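Local coordinates for PKS (PDB 4OQJ), which probably catalyses chain-extending acyl condensation as a ketosynthase of the AT-less type I polyketide synthase that makes oxazolomycin, at residues T53-E58 and G79-D84; H221-Q226 and I256-G261; D73-A78 and G229-E234; F238-H243 and K250-V255. One frame throughout, in Å; residues are numbered along the deposited sequence.

Contact 1: residues T53-E58 and G79-D84; sequences THFSDE and GQVLVD
The Phe55 ring meets Val81 at its edge and Gly79 obliquely. Val81 CG1 lies in the ring plane, 3.7 Å from Phe55 CZ. One face of the ring lies against Thr53 of its own segment, whose O sits 4.2 Å above the plane, over the centre of Phe55. Gly79 N comes in obliquely, 3.4 Å from Phe55 CE2. The motif is the edge of a small three-stranded antiparallel sheet in the ketosynthase domain. Strand 53-54 is an outer strand and strand 75-79 is the central one.

Thr53 and Gly79 form one antiparallel hydrogen-bonded pair. Thr53 N gives a nearly straight bond (163°) to Gly79 O at 2.8 Å. Gly79 N returns a bond to Thr53 O at 2.9 Å. The pairing continues with a backbone bond between Phe55 and Lys77. Gly79 is buried, and Phe55 CE2 packs close against its backbone.

The Phe55 torsion (chi1 -57°) sets CG beside the backbone N, which lets the CE2-CZ end of the ring reach Gly79 and Val81. The side chains of Phe55 and Val81 run past each other in opposite directions. The strand ends at His54, and helix 57-62 starts after Ser56, its N-cap. Asp57 makes a salt bridge back to Lys77. The side chains of Thr53 and Val81 cross at about a right angle. The other methyl of Val81, CG2, lies 4.1 Å from Thr53 OG1. A water accepts from Val81 N at 3.0 Å.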
loop_
_atom_site.group_PDB
_atom_site.type_symbol
_atom_site.label_atom_id
_atom_site.label_comp_id
_atom_site.label_asym_id
_atom_site.label_seq_id
_atom_site.Cartn_x
_atom_site.Cartn_y
_atom_site.Cartn_z
ATOM N N THR A 53 -32.278 0.514 -7.325
ATOM C CA THR A 53 -33.006 0.554 -8.582
ATOM C C THR A 53 -33.693 -0.791 -8.801
ATOM O O THR A 53 -33.063 -1.834 -8.656
ATOM C CB THR A 53 -32.069 0.863 -9.771
ATOM O OG1 THR A 53 -31.502 2.173 -9.614
ATOM C CG2 THR A 53 -32.826 0.798 -11.101
ATOM N N HIS A 54 -34.987 -0.767 -9.117
ATOM C CA HIS A 54 -35.713 -1.987 -9.485
ATOM C C HIS A 54 -35.730 -2.119 -11.012
ATOM O O HIS A 54 -36.014 -1.154 -11.719
ATOM C CB HIS A 54 -37.134 -1.970 -8.925
ATOM C CG HIS A 54 -37.195 -2.102 -7.434
ATOM N ND1 HIS A 54 -37.143 -1.014 -6.588
ATOM C CD2 HIS A 54 -37.291 -3.191 -6.639
ATOM C CE1 HIS A 54 -37.211 -1.429 -5.335
ATOM N NE2 HIS A 54 -37.299 -2.748 -5.339
ATOM N N PHE A 55 -35.398 -3.305 -11.515
ATOM C CA PHE A 55 -35.309 -3.519 -12.959
ATOM C C PHE A 55 -36.568 -4.197 -13.482
ATOM O O PHE A 55 -37.041 -5.176 -12.900
ATOM C CB PHE A 55 -34.096 -4.378 -13.318
ATOM C CG PHE A 55 -32.783 -3.831 -12.832
ATOM C CD1 PHE A 55 -32.317 -2.609 -13.276
ATOM C CD2 PHE A 55 -32.002 -4.567 -11.954
ATOM C CE1 PHE A 55 -31.093 -2.118 -12.840
ATOM C CE2 PHE A 55 -30.774 -4.081 -11.514
ATOM C CZ PHE A 55 -30.327 -2.857 -11.963
ATOM N N SER A 56 -37.100 -3.677 -14.585
ATOM C CA SER A 56 -38.225 -4.312 -15.263
ATOM C C SER A 56 -37.714 -5.539 -15.988
ATOM O O SER A 56 -36.521 -5.632 -16.289
ATOM C CB SER A 56 -38.874 -3.352 -16.256
ATOM O OG SER A 56 -37.944 -3.024 -17.278
ATOM N N ASP A 57 -38.610 -6.475 -16.276
ATOM C CA ASP A 57 -38.266 -7.627 -17.101
ATOM C C ASP A 57 -37.733 -7.183 -18.461
ATOM O O ASP A 57 -36.796 -7.784 -18.983
ATOM C CB ASP A 57 -39.478 -8.548 -17.296
ATOM C CG ASP A 57 -39.810 -9.350 -16.053
ATOM O OD1 ASP A 57 -38.927 -9.490 -15.180
ATOM O OD2 ASP A 57 -40.952 -9.849 -15.956
ATOM N N GLU A 58 -38.323 -6.133 -19.028
ATOM C CA GLU A 58 -37.844 -5.598 -20.301
ATOM C C GLU A 58 -36.377 -5.168 -20.207
ATOM O O GLU A 58 -35.566 -5.516 -21.067
ATOM C CB GLU A 58 -38.693 -4.408 -20.756
ATOM C CG GLU A 58 -38.232 -3.816 -22.090
ATOM C CD GLU A 58 -38.887 -2.490 -22.419
ATOM O OE1 GLU A 58 -39.729 -2.015 -21.625
ATOM O OE2 GLU A 58 -38.564 -1.926 -23.484
ATOM N N GLY A 79 -30.786 -3.597 -8.192
ATOM C CA GLY A 79 -29.367 -3.367 -8.063
ATOM C C GLY A 79 -29.089 -1.940 -7.646
ATOM O O GLY A 79 -29.979 -1.090 -7.679
ATOM N N GLN A 80 -27.853 -1.699 -7.227
ATOM C CA GLN A 80 -27.390 -0.378 -6.830
ATOM C C GLN A 80 -26.422 0.076 -7.883
ATOM O O GLN A 80 -25.229 -0.247 -7.800
ATOM C CB GLN A 80 -26.714 -0.433 -5.460
ATOM C CG GLN A 80 -27.682 -0.645 -4.308
ATOM C CD GLN A 80 -28.370 0.638 -3.883
ATOM O OE1 GLN A 80 -28.346 1.636 -4.602
ATOM N NE2 GLN A 80 -28.979 0.617 -2.696
ATOM N N VAL A 81 -26.926 0.795 -8.886
ATOM C CA VAL A 81 -26.129 1.104 -10.071
ATOM C C VAL A 81 -25.534 2.505 -10.058
ATOM O O VAL A 81 -26.110 3.456 -9.516
ATOM C CB VAL A 81 -26.956 0.936 -11.369
ATOM C CG1 VAL A 81 -27.701 -0.393 -11.356
ATOM C CG2 VAL A 81 -27.924 2.079 -11.561
ATOM N N LEU A 82 -24.359 2.614 -10.664
ATOM C CA LEU A 82 -23.730 3.898 -10.906
ATOM C C LEU A 82 -24.061 4.367 -12.327
ATOM O O LEU A 82 -23.589 3.785 -13.302
ATOM C CB LEU A 82 -22.222 3.806 -10.714
ATOM C CG LEU A 82 -21.472 5.113 -10.989
ATOM C CD1 LEU A 82 -21.922 6.197 -10.018
ATOM C CD2 LEU A 82 -19.967 4.872 -10.896
ATOM N N VAL A 83 -24.873 5.409 -12.439
ATOM C CA VAL A 83 -25.264 5.946 -13.742
ATOM C C VAL A 83 -24.051 6.522 -14.467
ATOM O O VAL A 83 -23.191 7.160 -13.850
ATOM C CB VAL A 83 -26.349 7.040 -13.606
ATOM C CG1 VAL A 83 -26.751 7.589 -14.986
ATOM C CG2 VAL A 83 -27.569 6.499 -12.883
ATOM N N ASP A 84 -23.992 6.286 -15.776
ATOM C CA ASP A 84 -22.940 6.819 -16.642
ATOM C C ASP A 84 -21.547 6.329 -16.277
ATOM O O ASP A 84 -20.560 7.014 -16.529
ATOM C CB ASP A 84 -22.961 8.355 -16.635
ATOM C CG ASP A 84 -24.063 8.927 -17.519
ATOM O OD1 ASP A 84 -24.523 8.241 -18.458
ATOM O OD2 ASP A 84 -24.450 10.078 -17.280
HETATM O O HOH W 1 -29.418 2.347 -8.198
#

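Contact 2: residues H221-Q226 and I256-G261; sequences HIQADQ and IGNGVG
Ile256 enters the contact with its CG1 branch 3.9 Å from CE1 of the His221 ring. The two side chains cross at about a right angle. The other branch of Ile256, CG2, packs on the amide end of Gln223.

Gly257 follows and offers its carbonyl. His221 ND1 donates to Gly257 O at 2.7 Å, and that oxygen lies close to the imidazole plane. The angle at the hydrogen is a bent 136°. The bond holds the ring by its edge, and it requires a proton on ND1.

Asn258 is the most covered residue here. Its CG is placed beside the backbone N (chi1 -59°), and OD1 then takes a straight bond (173°) from Gln223 N at 2.7 Å. A side-chain oxygen thus replaces a strand partner where the sheet pairing ends. Gln226 OE1 packs 3.2 Å from Asn258 CG, but its hydrogen bond comes from Leu82 N. Asn258 ND2 donates to Gln80 O.

Gly259 forms an antiparallel hydrogen-bonded pair with His221. His221 N reaches Gly259 O at 2.8 Å, and Gly259 N returns to His221 O at 2.9 Å.

Here strands 214-221 and 259-267 lie side by side in the large mixed sheet of the thiolase fold. Strand 23-31 flanks 259-267 on its other edge. Helix 105-121 packs on Ile222 and Val260, and helix 142-147 touches Ala224 and Asp225.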
loop_
_atom_site.group_PDB
_atom_site.type_symbol
_atom_site.label_atom_id
_atom_site.label_comp_id
_atom_site.label_asym_id
_atom_site.label_seq_id
_atom_site.Cartn_x
_atom_site.Cartn_y
_atom_site.Cartn_z
ATOM N N HIS A 221 -15.364 0.787 -7.395
ATOM C CA HIS A 221 -15.849 -0.572 -7.643
ATOM C C HIS A 221 -17.000 -0.484 -8.625
ATOM O O HIS A 221 -18.047 0.098 -8.319
ATOM C CB HIS A 221 -16.321 -1.267 -6.372
ATOM C CG HIS A 221 -17.028 -2.560 -6.628
ATOM N ND1 HIS A 221 -18.403 -2.676 -6.610
ATOM C CD2 HIS A 221 -16.553 -3.791 -6.932
ATOM C CE1 HIS A 221 -18.741 -3.925 -6.885
ATOM N NE2 HIS A 221 -17.637 -4.622 -7.081
ATOM N N ILE A 222 -16.799 -1.026 -9.815
ATOM C CA ILE A 222 -17.843 -0.993 -10.840
ATOM C C ILE A 222 -17.891 -2.317 -11.553
ATOM O O ILE A 222 -16.913 -2.722 -12.188
ATOM C CB ILE A 222 -17.615 0.108 -11.882
ATOM C CG1 ILE A 222 -17.468 1.467 -11.209
ATOM C CG2 ILE A 222 -18.792 0.139 -12.853
ATOM C CD1 ILE A 222 -16.965 2.538 -12.127
ATOM N N GLN A 223 -19.023 -2.998 -11.440
ATOM C CA GLN A 223 -19.225 -4.254 -12.151
ATOM C C GLN A 223 -19.512 -3.974 -13.611
ATOM O O GLN A 223 -20.336 -3.114 -13.934
ATOM C CB GLN A 223 -20.376 -5.036 -11.550
ATOM C CG GLN A 223 -20.245 -5.322 -10.084
ATOM C CD GLN A 223 -21.537 -5.864 -9.521
ATOM O OE1 GLN A 223 -22.604 -5.266 -9.693
ATOM N NE2 GLN A 223 -21.459 -7.019 -8.876
ATOM N N ALA A 224 -18.845 -4.692 -14.504
ATOM C CA ALA A 224 -19.065 -4.469 -15.924
ATOM C C ALA A 224 -20.487 -4.862 -16.312
ATOM O O ALA A 224 -20.986 -4.405 -17.330
ATOM C CB ALA A 224 -18.051 -5.240 -16.762
ATOM N N ASP A 225 -21.139 -5.703 -15.510
ATOM C CA ASP A 225 -22.514 -6.107 -15.813
ATOM C C ASP A 225 -23.536 -5.527 -14.824
ATOM O O ASP A 225 -24.575 -6.145 -14.553
ATOM C CB ASP A 225 -22.636 -7.641 -15.862
ATOM C CG ASP A 225 -22.254 -8.315 -14.552
ATOM O OD1 ASP A 225 -22.125 -7.619 -13.519
ATOM O OD2 ASP A 225 -22.078 -9.554 -14.558
ATOM N N GLN A 226 -23.270 -4.335 -14.299
ATOM C CA GLN A 226 -24.284 -3.681 -13.478
ATOM C C GLN A 226 -25.479 -3.452 -14.397
ATOM O O GLN A 226 -25.322 -3.375 -15.621
ATOM C CB GLN A 226 -23.780 -2.366 -12.848
ATOM C CG GLN A 226 -23.358 -1.293 -13.833
ATOM C CD GLN A 226 -23.184 0.091 -13.195
ATOM O OE1 GLN A 226 -23.334 0.272 -11.984
ATOM N NE2 GLN A 226 -22.879 1.075 -14.022
ATOM N N ILE A 256 -24.697 -5.694 -3.526
ATOM C CA ILE A 256 -23.479 -5.162 -4.039
ATOM C C ILE A 256 -23.770 -3.880 -4.771
ATOM O O ILE A 256 -24.729 -3.804 -5.457
ATOM C CB ILE A 256 -22.736 -6.172 -4.902
ATOM C CG1 ILE A 256 -21.255 -5.941 -4.739
ATOM C CG2 ILE A 256 -23.226 -6.189 -6.332
ATOM C CD1 ILE A 256 -20.867 -6.235 -3.329
ATOM N N GLY A 257 -22.969 -2.878 -4.580
ATOM C CA GLY A 257 -23.182 -1.625 -5.279
ATOM C C GLY A 257 -21.995 -1.189 -6.098
ATOM O O GLY A 257 -20.907 -1.791 -6.053
ATOM N N ASN A 258 -22.198 -0.101 -6.827
ATOM C CA ASN A 258 -21.180 0.418 -7.719
ATOM C C ASN A 258 -20.915 1.865 -7.404
ATOM O O ASN A 258 -21.851 2.635 -7.208
ATOM C CB ASN A 258 -21.633 0.236 -9.169
ATOM C CG ASN A 258 -21.880 -1.219 -9.508
ATOM O OD1 ASN A 258 -21.009 -1.907 -10.028
ATOM N ND2 ASN A 258 -23.056 -1.697 -9.195
ATOM N N GLY A 259 -19.644 2.243 -7.331
ATOM C CA GLY A 259 -19.331 3.624 -7.050
ATOM C C GLY A 259 -17.867 3.912 -6.868
ATOM O O GLY A 259 -17.022 3.013 -6.943
ATOM N N VAL A 260 -17.566 5.182 -6.626
ATOM C CA VAL A 260 -16.188 5.652 -6.578
ATOM C C VAL A 260 -16.149 6.857 -5.678
ATOM O O VAL A 260 -17.090 7.654 -5.668
ATOM C CB VAL A 260 -15.643 6.010 -7.985
ATOM C CG1 VAL A 260 -16.530 7.053 -8.670
ATOM C CG2 VAL A 260 -14.228 6.538 -7.914
ATOM N N GLY A 261 -15.063 6.993 -4.921
ATOM C CA GLY A 261 -14.911 8.120 -4.024
ATOM C C GLY A 261 -13.449 8.413 -3.777
ATOM O O GLY A 261 -12.592 7.543 -3.930
HETATM O O HOH W 2 -24.852 -4.392 -9.774
#

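Contact 3: residues D73-A78 and G229-E234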
loop_
_atom_site.group_PDB
_atom_site.type_symbol
_atom_site.label_atom_id
_atom_site.label_comp_id
_atom_site.label_asym_id
_atom_site.label_seq_id
_atom_site.Cartn_x
_atom_site.Cartn_y
_atom_site.Cartn_z
ATOM N N ASP A 73 -37.582 -17.763 -8.872
ATOM C CA ASP A 73 -38.133 -16.983 -7.766
ATOM C C ASP A 73 -37.041 -16.522 -6.795
ATOM O O ASP A 73 -37.278 -15.662 -5.945
ATOM C CB ASP A 73 -39.193 -17.804 -7.019
ATOM N N ARG A 74 -35.846 -17.090 -6.928
ATOM C CA ARG A 74 -34.706 -16.659 -6.126
ATOM C C ARG A 74 -34.030 -15.431 -6.732
ATOM O O ARG A 74 -33.221 -14.772 -6.077
ATOM C CB ARG A 74 -33.685 -17.785 -5.992
ATOM C CG ARG A 74 -34.179 -19.011 -5.228
ATOM C CD ARG A 74 -33.010 -19.907 -4.850
ATOM N NE ARG A 74 -32.154 -20.204 -5.999
ATOM C CZ ARG A 74 -30.867 -20.537 -5.917
ATOM N NH1 ARG A 74 -30.263 -20.622 -4.737
ATOM N NH2 ARG A 74 -30.179 -20.785 -7.022
ATOM N N TYR A 75 -34.352 -15.128 -7.986
ATOM C CA TYR A 75 -33.700 -14.024 -8.681
ATOM C C TYR A 75 -34.210 -12.688 -8.154
ATOM O O TYR A 75 -35.419 -12.470 -8.041
ATOM C CB TYR A 75 -33.916 -14.125 -10.198
ATOM C CG TYR A 75 -33.012 -13.207 -10.995
ATOM C CD1 TYR A 75 -31.669 -13.510 -11.184
ATOM C CD2 TYR A 75 -33.494 -12.036 -11.546
ATOM C CE1 TYR A 75 -30.831 -12.661 -11.903
ATOM C CE2 TYR A 75 -32.666 -11.184 -12.270
ATOM C CZ TYR A 75 -31.336 -11.504 -12.448
ATOM O OH TYR A 75 -30.517 -10.660 -13.173
ATOM N N VAL A 76 -33.274 -11.799 -7.837
ATOM C CA VAL A 76 -33.588 -10.467 -7.327
ATOM C C VAL A 76 -33.439 -9.428 -8.439
ATOM O O VAL A 76 -32.333 -9.172 -8.916
ATOM C CB VAL A 76 -32.668 -10.108 -6.138
ATOM C CG1 VAL A 76 -33.008 -8.723 -5.579
ATOM C CG2 VAL A 76 -32.769 -11.189 -5.052
ATOM N N LYS A 77 -34.549 -8.818 -8.837
ATOM C CA LYS A 77 -34.553 -7.906 -9.978
ATOM C C LYS A 77 -34.292 -6.465 -9.543
ATOM O O LYS A 77 -35.108 -5.576 -9.767
ATOM C CB LYS A 77 -35.881 -8.007 -10.728
ATOM C CG LYS A 77 -36.168 -9.415 -11.240
ATOM C CD LYS A 77 -37.515 -9.496 -11.933
ATOM C CE LYS A 77 -37.812 -10.914 -12.388
ATOM N NZ LYS A 77 -39.172 -11.010 -12.975
ATOM N N ALA A 78 -33.135 -6.243 -8.930
ATOM C CA ALA A 78 -32.786 -4.929 -8.423
ATOM C C ALA A 78 -31.283 -4.822 -8.265
ATOM O O ALA A 78 -30.587 -5.831 -8.226
ATOM C CB ALA A 78 -33.484 -4.670 -7.092
ATOM N N GLY A 229 -29.897 -8.089 -12.377
ATOM C CA GLY A 229 -30.212 -8.487 -11.019
ATOM C C GLY A 229 -29.191 -9.500 -10.547
ATOM O O GLY A 229 -28.115 -9.595 -11.123
ATOM N N TYR A 230 -29.537 -10.275 -9.523
ATOM C CA TYR A 230 -28.657 -11.328 -9.033
ATOM C C TYR A 230 -29.472 -12.461 -8.450
ATOM O O TYR A 230 -30.613 -12.271 -8.015
ATOM C CB TYR A 230 -27.691 -10.790 -7.984
ATOM C CG TYR A 230 -28.372 -10.231 -6.752
ATOM C CD1 TYR A 230 -28.829 -8.935 -6.729
ATOM C CD2 TYR A 230 -28.540 -11.001 -5.607
ATOM C CE1 TYR A 230 -29.439 -8.418 -5.622
ATOM C CE2 TYR A 230 -29.151 -10.483 -4.488
ATOM C CZ TYR A 230 -29.596 -9.191 -4.502
ATOM O OH TYR A 230 -30.217 -8.645 -3.406
ATOM N N LEU A 231 -28.884 -13.651 -8.459
ATOM C CA LEU A 231 -29.536 -14.819 -7.900
ATOM C C LEU A 231 -29.193 -14.890 -6.420
ATOM O O LEU A 231 -28.040 -14.676 -6.023
ATOM C CB LEU A 231 -29.100 -16.082 -8.634
ATOM C CG LEU A 231 -30.002 -17.303 -8.496
ATOM C CD1 LEU A 231 -31.363 -17.057 -9.121
ATOM C CD2 LEU A 231 -29.333 -18.500 -9.142
ATOM N N HIS A 232 -30.205 -15.143 -5.600
ATOM C CA HIS A 232 -30.000 -15.204 -4.167
ATOM C C HIS A 232 -29.486 -16.595 -3.807
ATOM O O HIS A 232 -30.061 -17.598 -4.243
ATOM C CB HIS A 232 -31.294 -14.884 -3.411
ATOM C CG HIS A 232 -31.151 -14.985 -1.926
ATOM N ND1 HIS A 232 -31.686 -16.024 -1.191
ATOM C CD2 HIS A 232 -30.506 -14.192 -1.040
ATOM C CE1 HIS A 232 -31.387 -15.856 0.085
ATOM N NE2 HIS A 232 -30.670 -14.750 0.204
ATOM N N HIS A 233 -28.391 -16.644 -3.044
ATOM C CA HIS A 233 -27.855 -17.895 -2.489
ATOM C C HIS A 233 -27.740 -17.772 -0.976
ATOM O O HIS A 233 -27.158 -16.814 -0.478
ATOM C CB HIS A 233 -26.476 -18.233 -3.065
ATOM C CG HIS A 233 -26.420 -18.236 -4.561
ATOM N ND1 HIS A 233 -26.780 -19.330 -5.318
ATOM C CD2 HIS A 233 -26.027 -17.282 -5.440
ATOM C CE1 HIS A 233 -26.619 -19.048 -6.599
ATOM N NE2 HIS A 233 -26.165 -17.811 -6.701
ATOM N N GLU A 234 -28.264 -18.748 -0.241
ATOM C CA GLU A 234 -28.296 -18.650 1.217
ATOM C C GLU A 234 -26.904 -18.635 1.845
ATOM O O GLU A 234 -26.720 -18.106 2.943
ATOM C CB GLU A 234 -29.115 -19.794 1.797
ATOM C CG GLU A 234 -30.568 -19.776 1.335
ATOM C CD GLU A 234 -31.522 -19.201 2.367
ATOM O OE1 GLU A 234 -31.304 -19.414 3.579
ATOM O OE2 GLU A 234 -32.499 -18.536 1.960
HETATM O O HOH W 3 -31.691 -19.224 -1.878
#
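Arg74 turns a face of its guanidinium, rather than an N-H, to the carbonyl oxygen of His232. Arg74 NH1 is 3.1 Å from His232 O, yet the angle is too poor for a hydrogen bond. A bend at chi3 (-51°) brings the group there. Its NH2 packs on Leu231 CD2. The His233 ring stands almost perpendicular to the guanidinium, with His233 ND1 3.8 Å from Arg74 NH1.

The backbones pair as antiparallel strands. Val76 N donates to Tyr230 O at 2.7 Å, and Tyr230 N donates to Val76 O at 3.1 Å. His232 N reaches Arg74 O from well above the carbonyl plane.

Val76 lies alongside Tyr230, pointing the same way. Val76 CB sits over the ring in a CH-pi contact, 3.7 Å from the Tyr230 centroid. The Tyr230 hydroxyl bonds to Ser239 O. On the other face of the sheet Tyr75 lies with Leu231, and Tyr75 CB is 4.0 Å from Leu231 CD1. The Tyr75 ring also takes Tyr230 O over one face. Tyr75 OH receives a weak bond from Gly229 N at 2.8 Å. Val158 of the second subunit packs on His233, and Ser157 of that subunit bonds weakly to His233 NE2.

The chemistry implies two kinds of grip. Directed backbone bonds fix the strand pairing, while Arg74 probably adds an undirected electrostatic pull on the His232 carbonyl.

Contact 4: residues F238-H243 and K250-V255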
loop_
_atom_site.group_PDB
_atom_site.type_symbol
_atom_site.label_atom_id
_atom_site.label_comp_id
_atom_site.label_asym_id
_atom_site.label_seq_id
_atom_site.Cartn_x
_atom_site.Cartn_y
_atom_site.Cartn_z
ATOM N N PHE A 238 -25.709 -11.716 0.231
ATOM C CA PHE A 238 -26.650 -10.873 -0.512
ATOM C C PHE A 238 -28.094 -11.136 -0.116
ATOM O O PHE A 238 -28.513 -12.290 0.045
ATOM C CB PHE A 238 -26.476 -11.091 -2.017
ATOM C CG PHE A 238 -25.080 -10.824 -2.503
ATOM C CD1 PHE A 238 -24.441 -9.634 -2.191
ATOM C CD2 PHE A 238 -24.403 -11.769 -3.253
ATOM C CE1 PHE A 238 -23.154 -9.387 -2.631
ATOM C CE2 PHE A 238 -23.117 -11.532 -3.693
ATOM C CZ PHE A 238 -22.490 -10.341 -3.383
ATOM N N SER A 239 -28.860 -10.064 0.025
ATOM C CA SER A 239 -30.204 -10.182 0.554
ATOM C C SER A 239 -31.183 -10.691 -0.496
ATOM O O SER A 239 -30.923 -10.567 -1.694
ATOM C CB SER A 239 -30.686 -8.843 1.101
ATOM O OG SER A 239 -31.128 -8.008 0.060
ATOM N N PRO A 240 -32.312 -11.264 -0.039
ATOM C CA PRO A 240 -33.330 -11.830 -0.927
ATOM C C PRO A 240 -34.228 -10.800 -1.601
ATOM O O PRO A 240 -34.952 -11.180 -2.521
ATOM C CB PRO A 240 -34.176 -12.705 0.016
ATOM C CG PRO A 240 -33.429 -12.777 1.297
ATOM C CD PRO A 240 -32.638 -11.534 1.374
ATOM N N ASP A 241 -34.192 -9.548 -1.149
ATOM C CA ASP A 241 -35.097 -8.509 -1.647
ATOM C C ASP A 241 -34.397 -7.218 -2.084
ATOM O O ASP A 241 -35.056 -6.227 -2.385
ATOM C CB ASP A 241 -36.128 -8.171 -0.576
ATOM C CG ASP A 241 -35.495 -7.735 0.737
ATOM O OD1 ASP A 241 -34.253 -7.534 0.790
ATOM O OD2 ASP A 241 -36.255 -7.576 1.716
ATOM N N GLY A 242 -33.069 -7.214 -2.106
ATOM C CA GLY A 242 -32.334 -6.029 -2.524
ATOM C C GLY A 242 -32.238 -4.940 -1.463
ATOM O O GLY A 242 -31.656 -3.879 -1.699
ATOM N N HIS A 243 -32.823 -5.186 -0.297
ATOM C CA HIS A 243 -32.736 -4.250 0.820
ATOM C C HIS A 243 -31.670 -4.704 1.813
ATOM O O HIS A 243 -31.478 -5.900 2.027
ATOM C CB HIS A 243 -34.086 -4.120 1.526
ATOM C CG HIS A 243 -35.172 -3.588 0.649
ATOM N ND1 HIS A 243 -35.246 -2.260 0.282
ATOM C CD2 HIS A 243 -36.224 -4.199 0.053
ATOM C CE1 HIS A 243 -36.294 -2.078 -0.499
ATOM N NE2 HIS A 243 -36.905 -3.238 -0.655
ATOM N N LYS A 250 -34.867 -8.442 10.923
ATOM C CA LYS A 250 -35.062 -9.095 9.631
ATOM C C LYS A 250 -33.823 -8.978 8.741
ATOM O O LYS A 250 -33.901 -9.214 7.536
ATOM C CB LYS A 250 -36.290 -8.506 8.926
ATOM C CG LYS A 250 -37.581 -8.736 9.714
ATOM C CD LYS A 250 -38.784 -8.016 9.129
ATOM C CE LYS A 250 -40.001 -8.208 10.033
ATOM N NZ LYS A 250 -41.301 -8.158 9.305
ATOM N N ALA A 251 -32.683 -8.622 9.332
ATOM C CA ALA A 251 -31.432 -8.540 8.579
ATOM C C ALA A 251 -31.181 -9.834 7.809
ATOM O O ALA A 251 -31.150 -10.910 8.403
ATOM C CB ALA A 251 -30.263 -8.248 9.514
ATOM N N GLN A 252 -31.012 -9.724 6.492
ATOM C CA GLN A 252 -30.724 -10.885 5.658
ATOM C C GLN A 252 -29.671 -10.591 4.591
ATOM O O GLN A 252 -29.667 -11.216 3.531
ATOM C CB GLN A 252 -31.996 -11.384 4.982
ATOM C CG GLN A 252 -32.921 -12.175 5.871
ATOM C CD GLN A 252 -34.101 -12.735 5.086
ATOM O OE1 GLN A 252 -34.953 -11.986 4.596
ATOM N NE2 GLN A 252 -34.136 -14.053 4.936
ATOM N N GLY A 253 -28.770 -9.655 4.870
ATOM C CA GLY A 253 -27.690 -9.360 3.948
ATOM C C GLY A 253 -27.843 -8.053 3.196
ATOM O O GLY A 253 -28.672 -7.206 3.534
ATOM N N THR A 254 -27.032 -7.892 2.158
ATOM C CA THR A 254 -26.854 -6.585 1.539
ATOM C C THR A 254 -26.973 -6.742 0.028
ATOM O O THR A 254 -27.349 -7.802 -0.454
ATOM C CB THR A 254 -25.486 -5.967 1.954
ATOM O OG1 THR A 254 -25.398 -4.600 1.540
ATOM C CG2 THR A 254 -24.320 -6.748 1.361
ATOM N N VAL A 255 -26.694 -5.672 -0.699
ATOM C CA VAL A 255 -26.684 -5.675 -2.161
ATOM C C VAL A 255 -25.364 -5.083 -2.590
ATOM O O VAL A 255 -24.950 -4.055 -2.068
ATOM C CB VAL A 255 -27.815 -4.832 -2.774
ATOM C CG1 VAL A 255 -27.867 -5.025 -4.287
ATOM C CG2 VAL A 255 -29.101 -5.209 -2.182
HETATM O O HOH W 4 -29.653 -13.925 2.745
#
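Gln252 lies across Pro240 at about a right angle, and its CB and its amide end touch the proline ring. Gln252 CB is 3.7 Å from Pro240 CD. CG only carries the chain onward, extended, from its place beside the backbone N (chi1 -77°). Gln252 CD then comes to 3.8 Å from Pro240 CG. At the tip, OE1 and NE2 both meet Pro240 CG, with Gln252 OE1 at 3.7 Å from Pro240 CG. The amide thus rests on the proline by packing.

The backbones are joined by one bridge. Ser239 N donates to Thr254 O at 2.8 Å, with an angle of 160°. The same Thr254 O receives a CA-H contact from Phe238 and lies at the edge of the Phe238 ring, near its plane. Gln252 O is used twice. Ser239 CA lies 3.2 Å from Gln252 O, and a water donates to Gln252 O at 2.8 Å. Gly253 passes close to the Phe238-Ser239 peptide, with backbone angles that call for a residue without CB.

Ser239 OG lies near Asp241 OD1 and His243 O. The His243 ring bonds to Glu50 through ND1. Asp241 OD2 holds Arg245 in a salt bridge. Both segments belong to the long loop between strands 230-231 and 259-267 of the ketosynthase domain. Within segment 238-243, Asp241 makes an Asx turn, closed by His243 N donating to Asp241 OD1 at 3.0 Å.

All four contacts lie on one side of the chain's centre, within the N-terminal part of the ketosynthase. Contacts 1 and 3, centres about 14 Å apart, build the small three-stranded sheet 53-54, 75-79 and 230-231, each adding an outer strand to the central one. Contact 2, its centre about 12 Å from that of contact 1, opens onto the large mixed sheet. Contact 4 is nested in the loop that contact 2 closes, with centres about 17 Å apart. Contacts 3 and 4 touch, their centres about 10 Å apart. Along the chain, contact 1 closes before contacts 2 and 4, while contact 3 alternates with contacts 1 and 2. The set ties the small sheet and its loops to the thiolase-fold core.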